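Local coordinates for CEP104 (Gallus gallus, PDB 5JO8), which is a centriolar protein whose TOG domain, the part in this structure, probably binds tubulin or microtubules, at residues A[179-184]-A[224-229]; A[215-220]-A[237-242]. All blocks are in the same frame, centred on the assembly; numbering follows the deposited sequence.

Contact 1: residues A[179-184]-A[224-229]; sequences QLLKPN and LEHRVY
The carbonyl of Pro183 points into the loop 224-229 and meets two groups there. Its oxygen accepts a hydrogen bond from the backbone N of Arg227 (N to O 3.1 Å, N-H...O 158°), with the donor in the carbonyl plane. The same oxygen sits over the centre of one face of the His226 imidazole, 3.4 Å above the ring plane. Chi1 of His226 (-162°) sets CG opposite the backbone N, which swings the ring under this carbonyl. His226 CD2 also lies 3.4 Å from Lys182 O. Two further bonds fix the ring's rotation: His226 ND1 accepts from the backbone N of Val228 (3.0 Å), which lies 19° out of the ring plane, and NE2 pairs with Ser185 O just past Asn184. Farther out, the extended Arg227 side chain passes the Pro183 carbonyl oxygen and Asn184 CA; Asn184 O lies over one guanidinium face, offset toward its rim, 3.6 Å from Arg227 NH2 without a hydrogen bond. On the other flank, Pro183 CB packs on Glu225 O at 3.6 Å. The loops are thus joined mainly through backbone carbonyls. With ND1 accepting from an amide and NE2 facing a carbonyl, the imidazole is probably neutral and protonated on NE2, an uncharged polar link between two helix-connecting loops.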
loop_
_atom_site.group_PDB
_atom_site.type_symbol
_atom_site.label_atom_id
_atom_site.label_comp_id
_atom_site.label_asym_id
_atom_site.label_seq_id
_atom_site.Cartn_x
_atom_site.Cartn_y
_atom_site.Cartn_z
ATOM N N GLN A 179 -7.720 7.850 -1.981
ATOM C CA GLN A 179 -7.970 8.246 -3.356
ATOM C C GLN A 179 -9.272 7.621 -3.851
ATOM O O GLN A 179 -9.733 6.629 -3.294
ATOM C CB GLN A 179 -6.778 7.883 -4.250
ATOM C CG GLN A 179 -5.516 8.683 -3.912
ATOM C CD GLN A 179 -5.798 10.178 -3.758
ATOM O OE1 GLN A 179 -6.086 10.869 -4.736
ATOM N NE2 GLN A 179 -5.731 10.676 -2.520
ATOM N N LEU A 180 -9.863 8.219 -4.881
ATOM C CA LEU A 180 -11.177 7.815 -5.380
ATOM C C LEU A 180 -11.310 6.308 -5.587
ATOM O O LEU A 180 -10.424 5.665 -6.146
ATOM C CB LEU A 180 -11.498 8.535 -6.694
ATOM C CG LEU A 180 -12.874 8.250 -7.301
ATOM C CD1 LEU A 180 -13.927 9.169 -6.692
ATOM C CD2 LEU A 180 -12.852 8.367 -8.820
ATOM N N LEU A 181 -12.423 5.759 -5.116
ATOM C CA LEU A 181 -12.771 4.370 -5.359
ATOM C C LEU A 181 -13.929 4.382 -6.351
ATOM O O LEU A 181 -14.993 4.918 -6.051
ATOM C CB LEU A 181 -13.202 3.712 -4.051
ATOM C CG LEU A 181 -13.504 2.218 -4.048
ATOM C CD1 LEU A 181 -12.224 1.402 -4.186
ATOM C CD2 LEU A 181 -14.258 1.845 -2.780
ATOM N N LYS A 182 -13.722 3.814 -7.537
ATOM C CA LYS A 182 -14.780 3.775 -8.546
ATOM C C LYS A 182 -15.929 2.881 -8.080
ATOM O O LYS A 182 -15.698 1.856 -7.448
ATOM C CB LYS A 182 -14.238 3.292 -9.896
ATOM C CG LYS A 182 -13.359 4.305 -10.620
ATOM C CD LYS A 182 -13.045 3.843 -12.034
ATOM C CE LYS A 182 -12.081 4.795 -12.729
ATOM N NZ LYS A 182 -11.763 4.354 -14.117
ATOM N N PRO A 183 -17.173 3.274 -8.391
ATOM C CA PRO A 183 -18.368 2.545 -7.935
ATOM C C PRO A 183 -18.444 1.122 -8.469
ATOM O O PRO A 183 -19.140 0.277 -7.892
ATOM C CB PRO A 183 -19.521 3.369 -8.517
ATOM C CG PRO A 183 -18.949 4.723 -8.734
ATOM C CD PRO A 183 -17.524 4.503 -9.121
ATOM N N ASN A 184 -17.742 0.870 -9.569
ATOM C CA ASN A 184 -17.745 -0.434 -10.216
ATOM C C ASN A 184 -16.446 -1.194 -9.961
ATOM O O ASN A 184 -16.227 -2.257 -10.538
ATOM C CB ASN A 184 -17.935 -0.253 -11.719
ATOM C CG ASN A 184 -16.883 0.653 -12.326
ATOM O OD1 ASN A 184 -16.929 1.873 -12.161
ATOM N ND2 ASN A 184 -15.926 0.061 -13.028
ATOM N N LEU A 224 -19.833 5.296 -0.776
ATOM C CA LEU A 224 -21.268 5.084 -0.571
ATOM C C LEU A 224 -21.974 4.823 -1.889
ATOM O O LEU A 224 -23.099 4.317 -1.907
ATOM C CB LEU A 224 -21.910 6.297 0.105
ATOM C CG LEU A 224 -21.580 6.584 1.570
ATOM C CD1 LEU A 224 -22.248 7.871 2.033
ATOM C CD2 LEU A 224 -21.995 5.408 2.440
ATOM N N GLU A 225 -21.328 5.173 -2.993
ATOM C CA GLU A 225 -21.915 4.956 -4.309
ATOM C C GLU A 225 -21.562 3.579 -4.861
ATOM O O GLU A 225 -22.043 3.185 -5.921
ATOM C CB GLU A 225 -21.463 6.050 -5.282
ATOM C CG GLU A 225 -21.804 7.457 -4.820
ATOM C CD GLU A 225 -21.778 8.459 -5.953
ATOM O OE1 GLU A 225 -20.898 8.340 -6.833
ATOM O OE2 GLU A 225 -22.643 9.361 -5.970
ATOM N N HIS A 226 -20.718 2.842 -4.149
ATOM C CA HIS A 226 -20.280 1.549 -4.661
ATOM C C HIS A 226 -21.453 0.590 -4.834
ATOM O O HIS A 226 -22.421 0.638 -4.080
ATOM C CB HIS A 226 -19.204 0.928 -3.770
ATOM C CG HIS A 226 -18.432 -0.165 -4.443
ATOM N ND1 HIS A 226 -18.871 -1.469 -4.495
ATOM C CD2 HIS A 226 -17.259 -0.135 -5.120
ATOM C CE1 HIS A 226 -17.995 -2.201 -5.162
ATOM N NE2 HIS A 226 -17.007 -1.414 -5.551
ATOM N N ARG A 227 -21.373 -0.272 -5.838
ATOM C CA ARG A 227 -22.486 -1.173 -6.133
ATOM C C ARG A 227 -22.691 -2.267 -5.080
ATOM O O ARG A 227 -23.770 -2.844 -4.980
ATOM C CB ARG A 227 -22.327 -1.785 -7.528
ATOM C CG ARG A 227 -21.076 -2.619 -7.710
ATOM C CD ARG A 227 -20.886 -2.993 -9.172
ATOM N NE ARG A 227 -19.733 -3.870 -9.365
ATOM C CZ ARG A 227 -19.373 -4.381 -10.538
ATOM N NH1 ARG A 227 -20.075 -4.105 -11.629
ATOM N NH2 ARG A 227 -18.308 -5.171 -10.619
ATOM N N VAL A 228 -21.666 -2.548 -4.284
ATOM C CA VAL A 228 -21.735 -3.645 -3.326
ATOM C C VAL A 228 -22.072 -3.175 -1.912
ATOM O O VAL A 228 -21.385 -2.314 -1.352
ATOM C CB VAL A 228 -20.444 -4.482 -3.353
ATOM C CG1 VAL A 228 -20.485 -5.559 -2.289
ATOM C CG2 VAL A 228 -20.235 -5.087 -4.739
ATOM N N TYR A 229 -23.132 -3.748 -1.338
ATOM C CA TYR A 229 -23.589 -3.359 -0.006
ATOM C C TYR A 229 -22.482 -3.376 1.046
ATOM O O TYR A 229 -22.358 -2.449 1.839
ATOM C CB TYR A 229 -24.751 -4.254 0.458
ATOM C CG TYR A 229 -25.093 -4.078 1.929
ATOM C CD1 TYR A 229 -25.939 -3.064 2.349
ATOM C CD2 TYR A 229 -24.550 -4.916 2.891
ATOM C CE1 TYR A 229 -26.249 -2.896 3.691
ATOM C CE2 TYR A 229 -24.849 -4.753 4.234
ATOM C CZ TYR A 229 -25.696 -3.744 4.629
ATOM O OH TYR A 229 -25.988 -3.599 5.968
#

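Contact 2: residues A[215-220]-A[237-242]; sequences NVMKFA and RIIFGM
Segments 215-220 and 237-242, on helices 213-223 and 229-245, run roughly antiparallel, their axes making an angle of 151° and approaching to 9.9 Å, with Ala220 and Ile239 the closest CA pair at 6.8 Å. Everything that meets between them is apolar. Val216 reaches across with a single methyl: CG1, placed opposite the backbone N by chi1 of 170°, touches Ile238 CG2 at 3.6 Å and Met242 SD at 3.5 Å. It therefore rests against a branch methyl of one residue and the thioether of another one turn later. Bent at chi2 and chi3, the Met242 chain brings SD against Val216 CG1. One turn along the first helix, the small Ala220 lets Ile239 come close: Ala220 CB lies 3.6 Å from Ile239 CG1 and 3.8 Å from Ile239 CD1. Ile238 CG2 touches this same CB more loosely, so the alanine methyl meets both isoleucines. Met217 approaches Ile239 at about a right angle; its doubly bent chain carries Met217 SD to within 4.0 Å of Ile239 CG1. At the other margin Ile238 CD1 lies near the plane of the Phe219 ring, at its edge, 4.4 Å from Phe219 CE2. Neighbouring helices close over the margins: Phe219 and Val216 also pack on helix 187-204, Met217 and Met242 on Ile250 of helix 247-253, and Ile239 on Leu270 and Phe274 of helix 265-276. Buried, purely apolar packing between consecutive, roughly antiparallel helices is typical of the HEAT-like helical arrays of TOG domains.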
loop_
_atom_site.group_PDB
_atom_site.type_symbol
_atom_site.label_atom_id
_atom_site.label_comp_id
_atom_site.label_asym_id
_atom_site.label_seq_id
_atom_site.Cartn_x
_atom_site.Cartn_y
_atom_site.Cartn_z
ATOM N N ASN A 215 -10.427 14.673 3.435
ATOM C CA ASN A 215 -10.056 13.575 2.536
ATOM C C ASN A 215 -10.739 12.250 2.886
ATOM O O ASN A 215 -11.081 11.475 2.000
ATOM C CB ASN A 215 -8.538 13.459 2.239
ATOM C CG ASN A 215 -7.699 13.009 3.434
ATOM O OD1 ASN A 215 -8.194 12.378 4.373
ATOM N ND2 ASN A 215 -6.392 13.282 3.368
ATOM N N VAL A 216 -11.018 12.051 4.169
ATOM C CA VAL A 216 -11.792 10.885 4.605
ATOM C C VAL A 216 -13.244 10.982 4.137
ATOM O O VAL A 216 -13.801 10.014 3.610
ATOM C CB VAL A 216 -11.705 10.699 6.111
ATOM C CG1 VAL A 216 -12.723 9.640 6.575
ATOM C CG2 VAL A 216 -10.286 10.312 6.508
ATOM N N MET A 217 -13.861 12.150 4.313
ATOM C CA MET A 217 -15.234 12.325 3.858
ATOM C C MET A 217 -15.371 12.208 2.340
ATOM O O MET A 217 -16.341 11.648 1.840
ATOM C CB MET A 217 -15.827 13.647 4.355
ATOM C CG MET A 217 -16.252 13.625 5.816
ATOM S SD MET A 217 -17.391 12.288 6.234
ATOM C CE MET A 217 -18.903 12.942 5.554
ATOM N N LYS A 218 -14.404 12.753 1.602
ATOM C CA LYS A 218 -14.441 12.602 0.155
ATOM C C LYS A 218 -14.393 11.119 -0.220
ATOM O O LYS A 218 -15.198 10.634 -1.016
ATOM C CB LYS A 218 -13.296 13.365 -0.512
ATOM C CG LYS A 218 -13.147 13.027 -1.974
ATOM C CD LYS A 218 -11.990 13.767 -2.612
ATOM C CE LYS A 218 -12.357 15.203 -2.949
ATOM N NZ LYS A 218 -12.228 16.139 -1.796
ATOM N N PHE A 219 -13.456 10.397 0.385
ATOM C CA PHE A 219 -13.329 8.963 0.135
ATOM C C PHE A 219 -14.589 8.184 0.516
ATOM O O PHE A 219 -15.137 7.435 -0.296
ATOM C CB PHE A 219 -12.117 8.391 0.878
ATOM C CG PHE A 219 -12.038 6.892 0.823
ATOM C CD1 PHE A 219 -11.560 6.248 -0.307
ATOM C CD2 PHE A 219 -12.479 6.115 1.898
ATOM C CE1 PHE A 219 -11.500 4.860 -0.365
ATOM C CE2 PHE A 219 -12.419 4.729 1.847
ATOM C CZ PHE A 219 -11.926 4.100 0.720
ATOM N N ALA A 220 -15.042 8.369 1.753
ATOM C CA ALA A 220 -16.175 7.608 2.282
ATOM C C ALA A 220 -17.459 7.895 1.514
ATOM O O ALA A 220 -18.225 6.974 1.224
ATOM C CB ALA A 220 -16.364 7.901 3.764
ATOM N N ARG A 237 -19.704 3.063 8.372
ATOM C CA ARG A 237 -18.986 2.961 9.642
ATOM C C ARG A 237 -17.924 4.041 9.786
ATOM O O ARG A 237 -17.737 4.609 10.862
ATOM C CB ARG A 237 -18.339 1.585 9.800
ATOM C CG ARG A 237 -19.344 0.454 9.904
ATOM C CD ARG A 237 -18.773 -0.722 10.687
ATOM N NE ARG A 237 -17.546 -1.262 10.105
ATOM C CZ ARG A 237 -17.504 -2.271 9.238
ATOM N NH1 ARG A 237 -18.628 -2.850 8.837
ATOM N NH2 ARG A 237 -16.338 -2.703 8.770
ATOM N N ILE A 238 -17.237 4.342 8.686
ATOM C CA ILE A 238 -16.206 5.364 8.696
ATOM C C ILE A 238 -16.839 6.715 9.011
ATOM O O ILE A 238 -16.348 7.465 9.857
ATOM C CB ILE A 238 -15.455 5.368 7.355
ATOM C CG1 ILE A 238 -14.519 4.159 7.252
ATOM C CG2 ILE A 238 -14.661 6.660 7.169
ATOM C CD1 ILE A 238 -14.019 3.896 5.847
ATOM N N ILE A 239 -17.943 7.005 8.337
ATOM C CA ILE A 239 -18.633 8.269 8.538
ATOM C C ILE A 239 -19.184 8.393 9.961
ATOM O O ILE A 239 -19.035 9.438 10.596
ATOM C CB ILE A 239 -19.706 8.492 7.469
ATOM C CG1 ILE A 239 -19.034 8.658 6.103
ATOM C CG2 ILE A 239 -20.546 9.739 7.797
ATOM C CD1 ILE A 239 -19.972 8.525 4.947
ATOM N N PHE A 240 -19.802 7.328 10.466
ATOM C CA PHE A 240 -20.335 7.344 11.826
ATOM C C PHE A 240 -19.217 7.574 12.836
ATOM O O PHE A 240 -19.383 8.303 13.808
ATOM C CB PHE A 240 -21.055 6.032 12.147
ATOM C CG PHE A 240 -22.413 5.907 11.515
ATOM C CD1 PHE A 240 -23.295 6.980 11.505
ATOM C CD2 PHE A 240 -22.818 4.714 10.944
ATOM C CE1 PHE A 240 -24.557 6.858 10.932
ATOM C CE2 PHE A 240 -24.076 4.584 10.371
ATOM C CZ PHE A 240 -24.944 5.659 10.360
ATOM N N GLY A 241 -18.072 6.946 12.598
ATOM C CA GLY A 241 -16.913 7.147 13.447
ATOM C C GLY A 241 -16.494 8.607 13.496
ATOM O O GLY A 241 -16.250 9.168 14.567
ATOM N N MET A 242 -16.426 9.225 12.323
ATOM C CA MET A 242 -16.048 10.626 12.207
ATOM C C MET A 242 -17.082 11.534 12.860
ATOM O O MET A 242 -16.730 12.519 13.510
ATOM C CB MET A 242 -15.900 11.018 10.736
ATOM C CG MET A 242 -14.877 10.208 9.978
ATOM S SD MET A 242 -13.349 11.113 9.731
ATOM C CE MET A 242 -12.662 11.066 11.376
#

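Both contacts draw on the unit formed by helix 213-223, loop 224-229 and helix 229-245. Contact 2 joins the two helices themselves, whereas contact 1 ties the loop between them to the earlier loop that precedes helix 187-204. Their centres are 13 Å apart and they touch: Leu224 CD1 packs on Ile239 CD1 and Leu181 CB on the Phe219 ring, so apolar side chains link the two contacts. Contact 2 is wholly buried and relies on apolar side chains alone. Contact 1 is only partly buried, with several exposed residues round it, and its chemistry is polar: one backbone hydrogen bond across the loops and a buried histidine.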